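Local coordinates for alpha-acetolactate decarboxylase (Bacillus subtilis subsp. spizizenii, PDB 6J3D), which probably converts (2S)-2-acetolactate into (R)-acetoin and carbon dioxide, a step on the route from pyruvate to butane-2,3-diol, and carries a zinc ion, at residues Q27-S32 and C97-F102; I70-E75 and R176-G181; F101-M106 and T222-M227; T107-A112 and D218-I223. One frame throughout, in Å; residues are numbered along the deposited sequence. Where two conformers were deposited one is given.

Contact 1 of 4, residues Q27-S32 and C97-F102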
loop_
_atom_site.group_PDB
_atom_site.type_symbol
_atom_site.label_atom_id
_atom_site.label_comp_id
_atom_site.label_asym_id
_atom_site.label_seq_id
_atom_site.Cartn_x
_atom_site.Cartn_y
_atom_site.Cartn_z
ATOM N N GLN A 27 -2.005 -7.149 -11.106
ATOM C CA GLN A 27 -2.239 -6.159 -10.073
ATOM C C GLN A 27 -3.621 -6.235 -9.460
ATOM O O GLN A 27 -4.583 -6.640 -10.141
ATOM C CB GLN A 27 -2.014 -4.745 -10.621
ATOM C CG GLN A 27 -3.087 -4.219 -11.462
ATOM C CD GLN A 27 -2.954 -2.763 -11.765
ATOM O OE1 GLN A 27 -1.916 -2.125 -11.495
ATOM N NE2 GLN A 27 -4.022 -2.209 -12.362
ATOM N N ILE A 28 -3.714 -5.850 -8.183
ATOM C CA ILE A 28 -4.970 -5.463 -7.554
ATOM C C ILE A 28 -5.066 -3.945 -7.627
ATOM O O ILE A 28 -4.103 -3.263 -7.314
ATOM C CB ILE A 28 -5.047 -5.938 -6.108
ATOM C CG1 ILE A 28 -5.047 -7.482 -6.054
ATOM C CG2 ILE A 28 -6.250 -5.369 -5.367
ATOM C CD1 ILE A 28 -5.058 -7.932 -4.706
ATOM N N TYR A 29 -6.193 -3.425 -8.134
ATOM C CA TYR A 29 -6.429 -2.035 -8.225
ATOM C C TYR A 29 -7.299 -1.678 -7.048
ATOM O O TYR A 29 -8.456 -2.137 -6.952
ATOM C CB TYR A 29 -7.078 -1.675 -9.559
ATOM C CG TYR A 29 -7.066 -0.227 -9.858
ATOM C CD1 TYR A 29 -5.913 0.379 -10.346
ATOM C CD2 TYR A 29 -8.207 0.544 -9.686
ATOM C CE1 TYR A 29 -5.885 1.727 -10.633
ATOM C CE2 TYR A 29 -8.190 1.912 -9.975
ATOM C CZ TYR A 29 -7.014 2.477 -10.446
ATOM O OH TYR A 29 -6.907 3.814 -10.737
ATOM N N GLN A 30 -6.715 -0.881 -6.146
ATOM C CA GLN A 30 -7.275 -0.538 -4.847
ATOM C C GLN A 30 -7.720 0.905 -4.804
ATOM O O GLN A 30 -6.913 1.810 -4.902
ATOM C CB GLN A 30 -6.265 -0.793 -3.731
ATOM C CG GLN A 30 -6.755 -0.403 -2.333
ATOM C CD GLN A 30 -7.991 -1.157 -1.954
ATOM O OE1 GLN A 30 -8.022 -2.413 -2.126
ATOM N NE2 GLN A 30 -9.054 -0.440 -1.503
ATOM N N VAL A 31 -9.022 1.113 -4.686
ATOM C CA VAL A 31 -9.591 2.442 -4.648
ATOM C C VAL A 31 -9.771 2.866 -3.211
ATOM O O VAL A 31 -10.594 2.324 -2.480
ATOM C CB VAL A 31 -10.934 2.460 -5.449
ATOM C CG1 VAL A 31 -11.754 3.707 -5.166
ATOM C CG2 VAL A 31 -10.688 2.261 -6.944
ATOM N N SER A 32 -8.981 3.868 -2.818
ATOM C CA SER A 32 -8.964 4.479 -1.498
ATOM C C SER A 32 -8.596 3.466 -0.405
ATOM O O SER A 32 -8.112 2.353 -0.687
ATOM C CB SER A 32 -10.267 5.199 -1.167
ATOM O OG SER A 32 -10.121 6.122 -0.118
ATOM N N CYS A 97 -13.160 0.251 -3.004
ATOM C CA CYS A 97 -13.379 -0.965 -3.755
ATOM C C CYS A 97 -12.047 -1.484 -4.260
ATOM O O CYS A 97 -11.040 -0.814 -4.168
ATOM C CB CYS A 97 -14.384 -0.720 -4.914
ATOM S SG CYS A 97 -14.074 0.666 -5.941
ATOM N N SER A 98 -12.039 -2.724 -4.744
ATOM C CA SER A 98 -10.802 -3.386 -5.168
ATOM C C SER A 98 -11.133 -4.235 -6.398
ATOM O O SER A 98 -12.185 -4.915 -6.414
ATOM C CB SER A 98 -10.360 -4.386 -4.079
ATOM O OG SER A 98 -10.195 -3.748 -2.835
ATOM N N PHE A 99 -10.274 -4.190 -7.421
ATOM C CA PHE A 99 -10.507 -4.927 -8.652
ATOM C C PHE A 99 -9.299 -5.673 -9.128
ATOM O O PHE A 99 -8.153 -5.288 -8.856
ATOM C CB PHE A 99 -10.943 -3.988 -9.795
ATOM C CG PHE A 99 -12.081 -3.124 -9.432
ATOM C CD1 PHE A 99 -13.401 -3.649 -9.469
ATOM C CD2 PHE A 99 -11.884 -1.833 -8.999
ATOM C CE1 PHE A 99 -14.468 -2.847 -9.088
ATOM C CE2 PHE A 99 -12.979 -1.021 -8.652
ATOM C CZ PHE A 99 -14.266 -1.551 -8.670
ATOM N N THR A 100 -9.560 -6.672 -9.952
ATOM C CA THR A 100 -8.471 -7.323 -10.673
ATOM C C THR A 100 -8.989 -7.992 -11.947
ATOM O O THR A 100 -10.200 -8.119 -12.116
ATOM C CB THR A 100 -7.699 -8.318 -9.784
ATOM O OG1 THR A 100 -6.410 -8.602 -10.374
ATOM C CG2 THR A 100 -8.492 -9.647 -9.505
ATOM N N PHE A 101 -8.080 -8.374 -12.832
ATOM C CA PHE A 101 -8.392 -9.315 -13.915
ATOM C C PHE A 101 -8.066 -10.707 -13.387
ATOM O O PHE A 101 -6.885 -11.076 -13.226
ATOM C CB PHE A 101 -7.634 -8.966 -15.202
ATOM C CG PHE A 101 -8.104 -7.712 -15.832
ATOM C CD1 PHE A 101 -9.295 -7.686 -16.555
ATOM C CD2 PHE A 101 -7.433 -6.502 -15.620
ATOM C CE1 PHE A 101 -9.770 -6.491 -17.121
ATOM C CE2 PHE A 101 -7.904 -5.318 -16.198
ATOM C CZ PHE A 101 -9.067 -5.318 -16.932
ATOM N N PHE A 102 -9.105 -11.487 -13.119
ATOM C CA PHE A 102 -8.951 -12.772 -12.447
ATOM C C PHE A 102 -8.482 -13.809 -13.443
ATOM O O PHE A 102 -9.152 -14.025 -14.484
ATOM C CB PHE A 102 -10.271 -13.199 -11.840
ATOM C CG PHE A 102 -10.186 -14.395 -10.966
ATOM C CD1 PHE A 102 -10.000 -14.252 -9.610
ATOM C CD2 PHE A 102 -10.314 -15.670 -11.478
ATOM C CE1 PHE A 102 -9.923 -15.339 -8.777
ATOM C CE2 PHE A 102 -10.237 -16.786 -10.631
ATOM C CZ PHE A 102 -10.055 -16.619 -9.276
#
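Val-31 and Cys-97 fit against each other on one face of an antiparallel strand pair, the thiol SG lying 3.6 Å from Val-31 CB with both valine methyls about it. Cys-97 chi1 of 49° sets SG between its own backbone N and carbonyl carbon, from where it reaches the valine. On the same face the Phe-99 ring takes Val-31 CG2 at its edge, 4.4 Å from CE2, while Tyr-29 swings its ring outward and brings CD2 only to 4.4 Å from Phe-99 CD2. On the other face Gln-30 bends at chi2 (60°) and curls over Ser-98, whose OG donates to Gln-30 OE1 at 2.6 Å. The same amide's NE2 donates to Ser-32 O at 3.1 Å, so both ends of the flat group are held. Tyr-29 and Phe-99 exchange two backbone bonds, and Thr-100 OG1 closes the far end on Gln-27 O at 2.7 Å. Strand 27-31 runs between 97-100 and the parallel strand 219-232, where Arg-232 bonds Tyr-29 OH; Phe-182 of strand 175-184 covers Ile-28, Ser-98 and Thr-100.

Contact 2 of 4, residues I70-E75 and R176-G181; sequences IGFDGE and RGTIVG
Phe-72 holds CG between its backbone N and carbonyl carbon (chi1 48°), which carries the ring toward Thr-178, whose chi1 of -65° puts OG1 beside the backbone N and leaves CG2 anti to it, facing the ring. The two side chains approach from opposite directions. Thr-178 CG2 sits over one face of the ring in a CH-pi contact, 3.8 Å from the centroid of Phe-72 and close to the ring normal, displaced toward the rim where CE2 and CZ lie. Thr-178 CB adds a contact of 3.6 Å to Phe-72 CZ, and the hydroxyl of the same threonine is engaged by Asp-139. Val-180 divides its branches between two partners: CG1 lies 3.8 Å from Phe-72 CD2, crossing the aromatic side chain at about a right angle, and CG2 presses on Ile-70 CG1 at 3.5 Å, tighter than usual for two carbons. The Ile-70 side chain is also about 4 Å from that of the zinc ligand His-199. No hydrogen bond spans the segments, and their strands are nearly perpendicular, at 98°, with axes 7.7 Å apart; this is face-to-face packing through apolar side chains. Beyond Phe-72 a type I' turn to Glu-75 makes 68-72 and 75-80 a beta hairpin. Strand 57-61 contributes Phe-57 beside Phe-72 and Val-180, strand 133-139 lays Arg-137 against Phe-72, Thr-178 and Val-180, and strand 195-202 brings Ile-201 to Ile-70 and Phe-72.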
loop_
_atom_site.group_PDB
_atom_site.type_symbol
_atom_site.label_atom_id
_atom_site.label_comp_id
_atom_site.label_asym_id
_atom_site.label_seq_id
_atom_site.Cartn_x
_atom_site.Cartn_y
_atom_site.Cartn_z
ATOM N N ILE A 70 -20.220 -6.291 -5.794
ATOM C CA ILE A 70 -19.630 -7.585 -6.108
ATOM C C ILE A 70 -19.626 -7.761 -7.608
ATOM O O ILE A 70 -20.600 -7.389 -8.279
ATOM C CB ILE A 70 -20.385 -8.741 -5.419
ATOM C CG1 ILE A 70 -19.648 -10.056 -5.601
ATOM C CG2 ILE A 70 -21.849 -8.903 -5.937
ATOM C CD1 ILE A 70 -20.299 -11.220 -4.835
ATOM N N GLY A 71 -18.545 -8.354 -8.130
ATOM C CA GLY A 71 -18.547 -8.758 -9.526
ATOM C C GLY A 71 -17.475 -9.723 -9.922
ATOM O O GLY A 71 -16.476 -9.874 -9.223
ATOM N N PHE A 72 -17.706 -10.350 -11.051
ATOM C CA PHE A 72 -16.860 -11.371 -11.604
ATOM C C PHE A 72 -17.339 -11.659 -13.011
ATOM O O PHE A 72 -18.509 -11.370 -13.352
ATOM C CB PHE A 72 -16.841 -12.621 -10.721
ATOM C CG PHE A 72 -18.198 -13.099 -10.291
ATOM C CD1 PHE A 72 -18.891 -14.009 -11.078
ATOM C CD2 PHE A 72 -18.748 -12.697 -9.080
ATOM C CE1 PHE A 72 -20.141 -14.475 -10.673
ATOM C CE2 PHE A 72 -20.023 -13.120 -8.689
ATOM C CZ PHE A 72 -20.695 -14.032 -9.463
ATOM N N ASP A 73 -16.441 -12.200 -13.847
ATOM C CA ASP A 73 -16.737 -12.386 -15.280
ATOM C C ASP A 73 -17.250 -11.096 -15.942
ATOM O O ASP A 73 -18.101 -11.148 -16.885
ATOM C CB ASP A 73 -17.703 -13.583 -15.476
ATOM C CG ASP A 73 -17.114 -14.893 -14.992
ATOM O OD1 ASP A 73 -15.913 -15.115 -15.205
ATOM O OD2 ASP A 73 -17.855 -15.679 -14.384
ATOM N N GLY A 74 -16.779 -9.960 -15.450
ATOM C CA GLY A 74 -17.096 -8.649 -16.003
ATOM C C GLY A 74 -18.472 -8.099 -15.677
ATOM O O GLY A 74 -18.854 -7.074 -16.235
ATOM N N GLU A 75 -19.226 -8.799 -14.821
ATOM C CA GLU A 75 -20.625 -8.404 -14.505
ATOM C C GLU A 75 -20.625 -8.010 -13.039
ATOM O O GLU A 75 -20.261 -8.833 -12.206
ATOM C CB GLU A 75 -21.650 -9.530 -14.773
ATOM C CG GLU A 75 -23.052 -9.002 -14.539
ATOM C CD GLU A 75 -24.200 -9.817 -15.109
ATOM O OE1 GLU A 75 -25.338 -9.549 -14.637
ATOM O OE2 GLU A 75 -24.002 -10.682 -16.005
ATOM N N ARG A 176 -26.758 -21.936 -3.282
ATOM C CA ARG A 176 -25.782 -22.013 -4.356
ATOM C C ARG A 176 -25.425 -20.617 -4.793
ATOM O O ARG A 176 -26.276 -19.719 -4.855
ATOM C CB ARG A 176 -26.313 -22.838 -5.544
ATOM C CG ARG A 176 -26.691 -24.258 -5.157
ATOM C CD ARG A 176 -27.005 -25.131 -6.403
ATOM N NE ARG A 176 -25.813 -25.193 -7.179
ATOM C CZ ARG A 176 -24.867 -26.136 -7.061
ATOM N NH1 ARG A 176 -23.763 -25.985 -7.764
ATOM N NH2 ARG A 176 -24.992 -27.217 -6.276
ATOM N N GLY A 177 -24.153 -20.404 -5.056
ATOM C CA GLY A 177 -23.741 -19.120 -5.595
ATOM C C GLY A 177 -22.247 -19.002 -5.674
ATOM O O GLY A 177 -21.573 -19.995 -5.875
ATOM N N THR A 178 -21.778 -17.765 -5.585
ATOM C CA THR A 178 -20.382 -17.429 -5.751
ATOM C C THR A 178 -19.928 -16.483 -4.646
ATOM O O THR A 178 -20.586 -15.466 -4.373
ATOM C CB THR A 178 -20.163 -16.774 -7.164
ATOM O OG1 THR A 178 -20.458 -17.771 -8.177
ATOM C CG2 THR A 178 -18.750 -16.290 -7.308
ATOM N N ILE A 179 -18.803 -16.810 -4.029
ATOM C CA ILE A 179 -18.104 -15.932 -3.117
ATOM C C ILE A 179 -16.883 -15.476 -3.876
ATOM O O ILE A 179 -16.172 -16.292 -4.450
ATOM C CB ILE A 179 -17.636 -16.638 -1.816
ATOM C CG1 ILE A 179 -18.807 -16.981 -0.916
ATOM C CG2 ILE A 179 -16.634 -15.731 -1.030
ATOM C CD1 ILE A 179 -18.462 -17.802 0.300
ATOM N N VAL A 180 -16.620 -14.183 -3.860
ATOM C CA VAL A 180 -15.394 -13.613 -4.428
ATOM C C VAL A 180 -14.787 -12.642 -3.464
ATOM O O VAL A 180 -15.492 -11.977 -2.667
ATOM C CB VAL A 180 -15.582 -12.907 -5.794
ATOM C CG1 VAL A 180 -15.888 -13.947 -6.889
ATOM C CG2 VAL A 180 -16.615 -11.791 -5.713
ATOM N N GLY A 181 -13.459 -12.547 -3.498
ATOM C CA GLY A 181 -12.802 -11.516 -2.742
ATOM C C GLY A 181 -11.310 -11.581 -2.858
ATOM O O GLY A 181 -10.771 -12.165 -3.783
#

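Contact 3 of 4, residues F101-M106 and T222-M227; sequences FFTPDM and TISQKM
Asp-105 and Met-106 both face Ile-223 in a classic beta bulge, through which the loop after strand 97-100 joins strand 219-232. Ile-223 O accepts from Met-106 N and, weakly, from Asp-105 N, and Ile-223 N returns a bond to Met-106 O. Phe-102 places one ring face over Ser-224: CB stands 4.0 Å from the centroid of the Phe-102 ring, offset toward the rim, a CH-pi contact. Ser-224 OG accepts Thr-103 N at 3.1 Å. Thr-222 crosses the Phe-102 ring at about a right angle, its OG1 3.4 Å from Phe-102 CZ. An alanine in place of Phe-102 would probably leave Ser-224 CB and the Thr-222 side chain without the ring they pack on, and Phe-57 without its stacking partner. On the side of Met-106 and Ile-223, the thioether chain bends at chi3 (-86°), and in the conformer given Met-106 CE crosses obliquely near Ile-223 CG2 (3.5 Å). Asp-105 reaches along the strand, and its OD2 takes Gln-225 N at 2.9 Å on the anti side of the carboxylate. A water donates to the same OD2 and to Gln-225 O, thereby bridging the aspartate to the strand. Further on, Lys-226 turns at chi2 (-60°) and extends back to the start of the loop, where NZ donates to Phe-101 O at 2.8 Å, tilted 28° from the carbonyl plane.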
loop_
_atom_site.group_PDB
_atom_site.type_symbol
_atom_site.label_atom_id
_atom_site.label_comp_id
_atom_site.label_asym_id
_atom_site.label_seq_id
_atom_site.Cartn_x
_atom_site.Cartn_y
_atom_site.Cartn_z
ATOM N N PHE A 101 -8.080 -8.374 -12.832
ATOM C CA PHE A 101 -8.392 -9.315 -13.915
ATOM C C PHE A 101 -8.066 -10.707 -13.387
ATOM O O PHE A 101 -6.885 -11.076 -13.226
ATOM C CB PHE A 101 -7.634 -8.966 -15.202
ATOM C CG PHE A 101 -8.104 -7.712 -15.832
ATOM C CD1 PHE A 101 -9.295 -7.686 -16.555
ATOM C CD2 PHE A 101 -7.433 -6.502 -15.620
ATOM C CE1 PHE A 101 -9.770 -6.491 -17.121
ATOM C CE2 PHE A 101 -7.904 -5.318 -16.198
ATOM C CZ PHE A 101 -9.067 -5.318 -16.932
ATOM N N PHE A 102 -9.105 -11.487 -13.119
ATOM C CA PHE A 102 -8.951 -12.772 -12.447
ATOM C C PHE A 102 -8.482 -13.809 -13.443
ATOM O O PHE A 102 -9.152 -14.025 -14.484
ATOM C CB PHE A 102 -10.271 -13.199 -11.840
ATOM C CG PHE A 102 -10.186 -14.395 -10.966
ATOM C CD1 PHE A 102 -10.000 -14.252 -9.610
ATOM C CD2 PHE A 102 -10.314 -15.670 -11.478
ATOM C CE1 PHE A 102 -9.923 -15.339 -8.777
ATOM C CE2 PHE A 102 -10.237 -16.786 -10.631
ATOM C CZ PHE A 102 -10.055 -16.619 -9.276
ATOM N N THR A 103 -7.376 -14.467 -13.108
ATOM C CA THR A 103 -6.872 -15.622 -13.864
ATOM C C THR A 103 -6.754 -16.809 -12.869
ATOM O O THR A 103 -6.229 -16.640 -11.766
ATOM C CB THR A 103 -5.548 -15.301 -14.575
ATOM O OG1 THR A 103 -4.606 -14.727 -13.651
ATOM C CG2 THR A 103 -5.760 -14.259 -15.696
ATOM N N PRO A 104 -7.257 -17.992 -13.233
ATOM C CA PRO A 104 -7.222 -19.076 -12.233
ATOM C C PRO A 104 -5.884 -19.793 -12.178
ATOM O O PRO A 104 -5.707 -20.841 -12.807
ATOM C CB PRO A 104 -8.333 -20.014 -12.712
ATOM C CG PRO A 104 -8.289 -19.857 -14.236
ATOM C CD PRO A 104 -8.037 -18.373 -14.425
ATOM N N ASP A 105 -4.983 -19.311 -11.340
ATOM C CA ASP A 105 -3.675 -19.915 -11.206
ATOM C C ASP A 105 -3.643 -21.233 -10.386
ATOM O O ASP A 105 -2.757 -22.082 -10.598
ATOM C CB ASP A 105 -2.712 -18.879 -10.605
ATOM C CG ASP A 105 -2.770 -17.538 -11.341
ATOM O OD1 ASP A 105 -3.052 -17.503 -12.573
ATOM O OD2 ASP A 105 -2.584 -16.500 -10.676
ATOM N N MET A 106 -4.543 -21.355 -9.414
ATOM C CA MET A 106 -4.717 -22.572 -8.624
ATOM C C MET A 106 -6.197 -22.912 -8.592
ATOM O O MET A 106 -7.035 -22.001 -8.492
ATOM C CB MET A 106 -4.230 -22.368 -7.183
ATOM C CG MET A 106 -2.724 -22.124 -7.023
ATOM S SD MET A 106 -2.246 -21.251 -5.488
ATOM C CE MET A 106 -2.412 -19.531 -5.950
ATOM N N THR A 222 -11.034 -21.241 -6.887
ATOM C CA THR A 222 -9.976 -20.748 -7.768
ATOM C C THR A 222 -9.301 -19.559 -7.140
ATOM O O THR A 222 -9.932 -18.754 -6.491
ATOM C CB THR A 222 -10.486 -20.468 -9.208
ATOM O OG1 THR A 222 -11.638 -19.613 -9.199
ATOM C CG2 THR A 222 -10.920 -21.779 -9.877
ATOM N N ILE A 223 -7.982 -19.517 -7.308
ATOM C CA ILE A 223 -7.117 -18.498 -6.717
ATOM C C ILE A 223 -6.243 -17.890 -7.800
ATOM O O ILE A 223 -5.622 -18.586 -8.624
ATOM C CB ILE A 223 -6.251 -19.065 -5.599
ATOM C CG1 ILE A 223 -7.115 -19.753 -4.557
ATOM C CG2 ILE A 223 -5.365 -17.952 -4.934
ATOM C CD1 ILE A 223 -6.357 -20.537 -3.550
ATOM N N SER A 224 -6.105 -16.570 -7.726
ATOM C CA SER A 224 -5.308 -15.811 -8.682
ATOM C C SER A 224 -4.264 -14.972 -7.893
ATOM O O SER A 224 -4.639 -14.134 -7.066
ATOM C CB SER A 224 -6.238 -14.898 -9.494
ATOM O OG SER A 224 -5.577 -14.199 -10.567
ATOM N N GLN A 225 -2.973 -15.218 -8.134
ATOM C CA GLN A 225 -1.892 -14.591 -7.384
ATOM C C GLN A 225 -1.576 -13.250 -7.996
ATOM O O GLN A 225 -1.403 -13.173 -9.200
ATOM C CB GLN A 225 -0.658 -15.532 -7.463
ATOM C CG GLN A 225 0.620 -15.025 -6.927
ATOM C CD GLN A 225 1.780 -16.018 -7.138
ATOM O OE1 GLN A 225 1.561 -17.207 -7.099
ATOM N NE2 GLN A 225 2.994 -15.510 -7.397
ATOM N N LYS A 226 -1.387 -12.202 -7.185
ATOM C CA LYS A 226 -1.148 -10.846 -7.682
ATOM C C LYS A 226 0.106 -10.267 -7.072
ATOM O O LYS A 226 0.251 -10.356 -5.848
ATOM C CB LYS A 226 -2.322 -9.944 -7.377
ATOM C CG LYS A 226 -3.649 -10.430 -8.070
ATOM C CD LYS A 226 -3.522 -10.464 -9.565
ATOM C CE LYS A 226 -4.723 -11.190 -10.221
ATOM N NZ LYS A 226 -4.572 -11.347 -11.689
ATOM N N MET A 227 0.976 -9.700 -7.915
ATOM C CA MET A 227 2.320 -9.272 -7.462
ATOM C C MET A 227 2.389 -7.746 -7.306
ATOM O O MET A 227 3.430 -7.205 -6.939
ATOM C CB MET A 227 3.381 -9.696 -8.476
ATOM C CG MET A 227 3.496 -11.181 -8.673
ATOM S SD MET A 227 3.844 -12.024 -7.110
ATOM C CE MET A 227 5.595 -11.788 -6.945
HETATM O O HOH W 1 -2.356 -13.946 -11.682
#

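Contact 4 of 4, residues T107-A112 and D218-I223; sequences THKIDA and DCTVTI
Lys-109 NZ donates to Thr-220 OG1 at 2.8 Å, the two side chains running alongside each other and pointing the same way. Bends at chi2 (-119°) and chi4 lean the outstretched lysine chain toward Thr-220, which brings NZ to the hydroxyl. In the backbone, His-108 and Val-221 exchange two bonds of 2.8 Å between each N and the other's O, and Ile-110 and Cys-219 exchange another two, of 2.9 Å, with Ile-110 N to Cys-219 O nearly straight at 174°. At the far end, Asp-111 and Asp-218 bring like charges together, Asp-111 OD2 to Asp-218 OD1 4.5 Å; a water donates to both Asp-111 O and Asp-218 OD1. The pairing is a regular antiparallel one, with 107-110 the edge partner that 219-223 holds opposite strand 133-139. On the face of Lys-109, Thr-220 CG2 meets Thr-107 CG2 obliquely at 3.7 Å, and Thr-107 OG1 lies beside Thr-222 CG2. A valine at Thr-220 would probably leave Lys-109 NZ without this acceptor and its chain freer to swing. On the other face, which His-108 shares, Ile-110 CD1 reaches Val-221 CG2 at 3.8 Å, and Phe-119 of helix 116-126 packs on both Ile-110 and Val-221.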
loop_
_atom_site.group_PDB
_atom_site.type_symbol
_atom_site.label_atom_id
_atom_site.label_comp_id
_atom_site.label_asym_id
_atom_site.label_seq_id
_atom_site.Cartn_x
_atom_site.Cartn_y
_atom_site.Cartn_z
ATOM N N THR A 107 -6.497 -24.199 -8.630
ATOM C CA THR A 107 -7.854 -24.702 -8.496
ATOM C C THR A 107 -7.890 -25.814 -7.461
ATOM O O THR A 107 -6.960 -26.648 -7.401
ATOM C CB THR A 107 -8.382 -25.225 -9.822
ATOM O OG1 THR A 107 -8.273 -24.186 -10.821
ATOM C CG2 THR A 107 -9.816 -25.630 -9.669
ATOM N N HIS A 108 -8.952 -25.860 -6.664
ATOM C CA HIS A 108 -9.109 -26.915 -5.644
ATOM C C HIS A 108 -10.587 -27.218 -5.484
ATOM O O HIS A 108 -11.383 -26.294 -5.332
ATOM C CB HIS A 108 -8.509 -26.412 -4.312
ATOM C CG HIS A 108 -8.471 -27.447 -3.236
ATOM N ND1 HIS A 108 -7.701 -28.590 -3.326
ATOM C CD2 HIS A 108 -9.152 -27.543 -2.068
ATOM C CE1 HIS A 108 -7.918 -29.347 -2.264
ATOM N NE2 HIS A 108 -8.789 -28.731 -1.480
ATOM N N LYS A 109 -10.947 -28.498 -5.460
ATOM C CA LYS A 109 -12.313 -28.919 -5.240
ATOM C C LYS A 109 -12.548 -29.255 -3.771
ATOM O O LYS A 109 -11.692 -29.883 -3.117
ATOM C CB LYS A 109 -12.644 -30.124 -6.133
ATOM C CG LYS A 109 -12.340 -29.840 -7.638
ATOM C CD LYS A 109 -13.537 -29.907 -8.569
ATOM C CE LYS A 109 -13.267 -29.067 -9.871
ATOM N NZ LYS A 109 -14.487 -28.367 -10.469
ATOM N N ILE A 110 -13.714 -28.867 -3.263
ATOM C CA ILE A 110 -14.066 -29.169 -1.888
ATOM C C ILE A 110 -15.420 -29.886 -1.964
ATOM O O ILE A 110 -16.395 -29.291 -2.417
ATOM C CB ILE A 110 -14.079 -27.897 -1.015
ATOM C CG1 ILE A 110 -12.643 -27.451 -0.732
ATOM C CG2 ILE A 110 -14.754 -28.172 0.345
ATOM C CD1 ILE A 110 -12.498 -26.060 -0.269
ATOM N N ASP A 111 -15.455 -31.161 -1.556
ATOM C CA ASP A 111 -16.635 -32.031 -1.802
ATOM C C ASP A 111 -17.211 -32.541 -0.481
ATOM O O ASP A 111 -17.987 -33.480 -0.473
ATOM C CB ASP A 111 -16.245 -33.194 -2.706
ATOM C CG ASP A 111 -15.635 -32.760 -4.033
ATOM O OD1 ASP A 111 -14.615 -33.374 -4.466
ATOM O OD2 ASP A 111 -16.152 -31.804 -4.636
ATOM N N ALA A 112 -16.789 -31.932 0.635
ATOM C CA ALA A 112 -17.258 -32.276 1.971
ATOM C C ALA A 112 -17.334 -31.042 2.843
ATOM O O ALA A 112 -16.611 -30.097 2.642
ATOM C CB ALA A 112 -16.350 -33.354 2.603
ATOM N N ASP A 218 -20.043 -28.258 -1.500
ATOM C CA ASP A 218 -19.643 -28.840 -2.807
ATOM C C ASP A 218 -19.291 -27.686 -3.728
ATOM O O ASP A 218 -20.184 -27.079 -4.352
ATOM C CB ASP A 218 -20.777 -29.664 -3.464
ATOM C CG ASP A 218 -21.077 -30.910 -2.762
ATOM O OD1 ASP A 218 -20.416 -31.945 -3.081
ATOM O OD2 ASP A 218 -22.052 -30.905 -1.963
ATOM N N CYS A 219 -18.009 -27.363 -3.763
ATOM C CA CYS A 219 -17.484 -26.095 -4.270
ATOM C C CYS A 219 -16.221 -26.285 -5.056
ATOM O O CYS A 219 -15.503 -27.244 -4.810
ATOM C CB CYS A 219 -17.155 -25.146 -3.095
ATOM S SG CYS A 219 -18.630 -24.683 -2.191
ATOM N N THR A 220 -15.972 -25.383 -6.007
ATOM C CA THR A 220 -14.708 -25.255 -6.689
ATOM C C THR A 220 -14.092 -23.932 -6.280
ATOM O O THR A 220 -14.738 -22.899 -6.373
ATOM C CB THR A 220 -14.848 -25.301 -8.211
ATOM O OG1 THR A 220 -15.416 -26.558 -8.599
ATOM C CG2 THR A 220 -13.446 -25.201 -8.884
ATOM N N VAL A 221 -12.837 -23.971 -5.838
ATOM C CA VAL A 221 -12.138 -22.783 -5.394
ATOM C C VAL A 221 -11.080 -22.495 -6.444
ATOM O O VAL A 221 -10.334 -23.399 -6.838
ATOM C CB VAL A 221 -11.458 -22.964 -4.035
ATOM C CG1 VAL A 221 -10.706 -21.665 -3.598
ATOM C CG2 VAL A 221 -12.509 -23.384 -2.994
ATOM N N THR A 222 -11.034 -21.241 -6.887
ATOM C CA THR A 222 -9.976 -20.748 -7.768
ATOM C C THR A 222 -9.301 -19.559 -7.140
ATOM O O THR A 222 -9.932 -18.754 -6.491
ATOM C CB THR A 222 -10.486 -20.468 -9.208
ATOM O OG1 THR A 222 -11.638 -19.613 -9.199
ATOM C CG2 THR A 222 -10.920 -21.779 -9.877
ATOM N N ILE A 223 -7.982 -19.517 -7.308
ATOM C CA ILE A 223 -7.117 -18.498 -6.717
ATOM C C ILE A 223 -6.243 -17.890 -7.800
ATOM O O ILE A 223 -5.622 -18.586 -8.624
ATOM C CB ILE A 223 -6.251 -19.065 -5.599
ATOM C CG1 ILE A 223 -7.115 -19.753 -4.557
ATOM C CG2 ILE A 223 -5.365 -17.952 -4.934
ATOM C CD1 ILE A 223 -6.357 -20.537 -3.550
HETATM O O HOH W 2 -19.006 -31.876 -5.189
HETATM O O HOH W 3 -19.685 -34.800 -2.126
HETATM O O HOH W 4 -16.573 -30.002 -6.328
#

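Strand 219-232 ties three contacts together: contacts 3 and 4 use successive parts of it and share Thr-222 and Ile-223, while its continuation pairs with strand 27-31 of contact 1. Contacts 1 and 3 share Phe-101 and Phe-102, and touch where Thr-100 OG1 comes 3.1 Å from Lys-226 CE. Contact 2 stands apart, its nearest atoms about 6 Å from contact 1 and about 5 Å from contact 4. Contacts 1 and 2 both lie near the metal site of His-197, His-199 and His-210: the side chains of Ser-98 and Ile-70 each lie about 9 Å from the zinc ion, and that of Ile-70 about 4 Å from His-199's. Contacts 3 and 4 lie away from it.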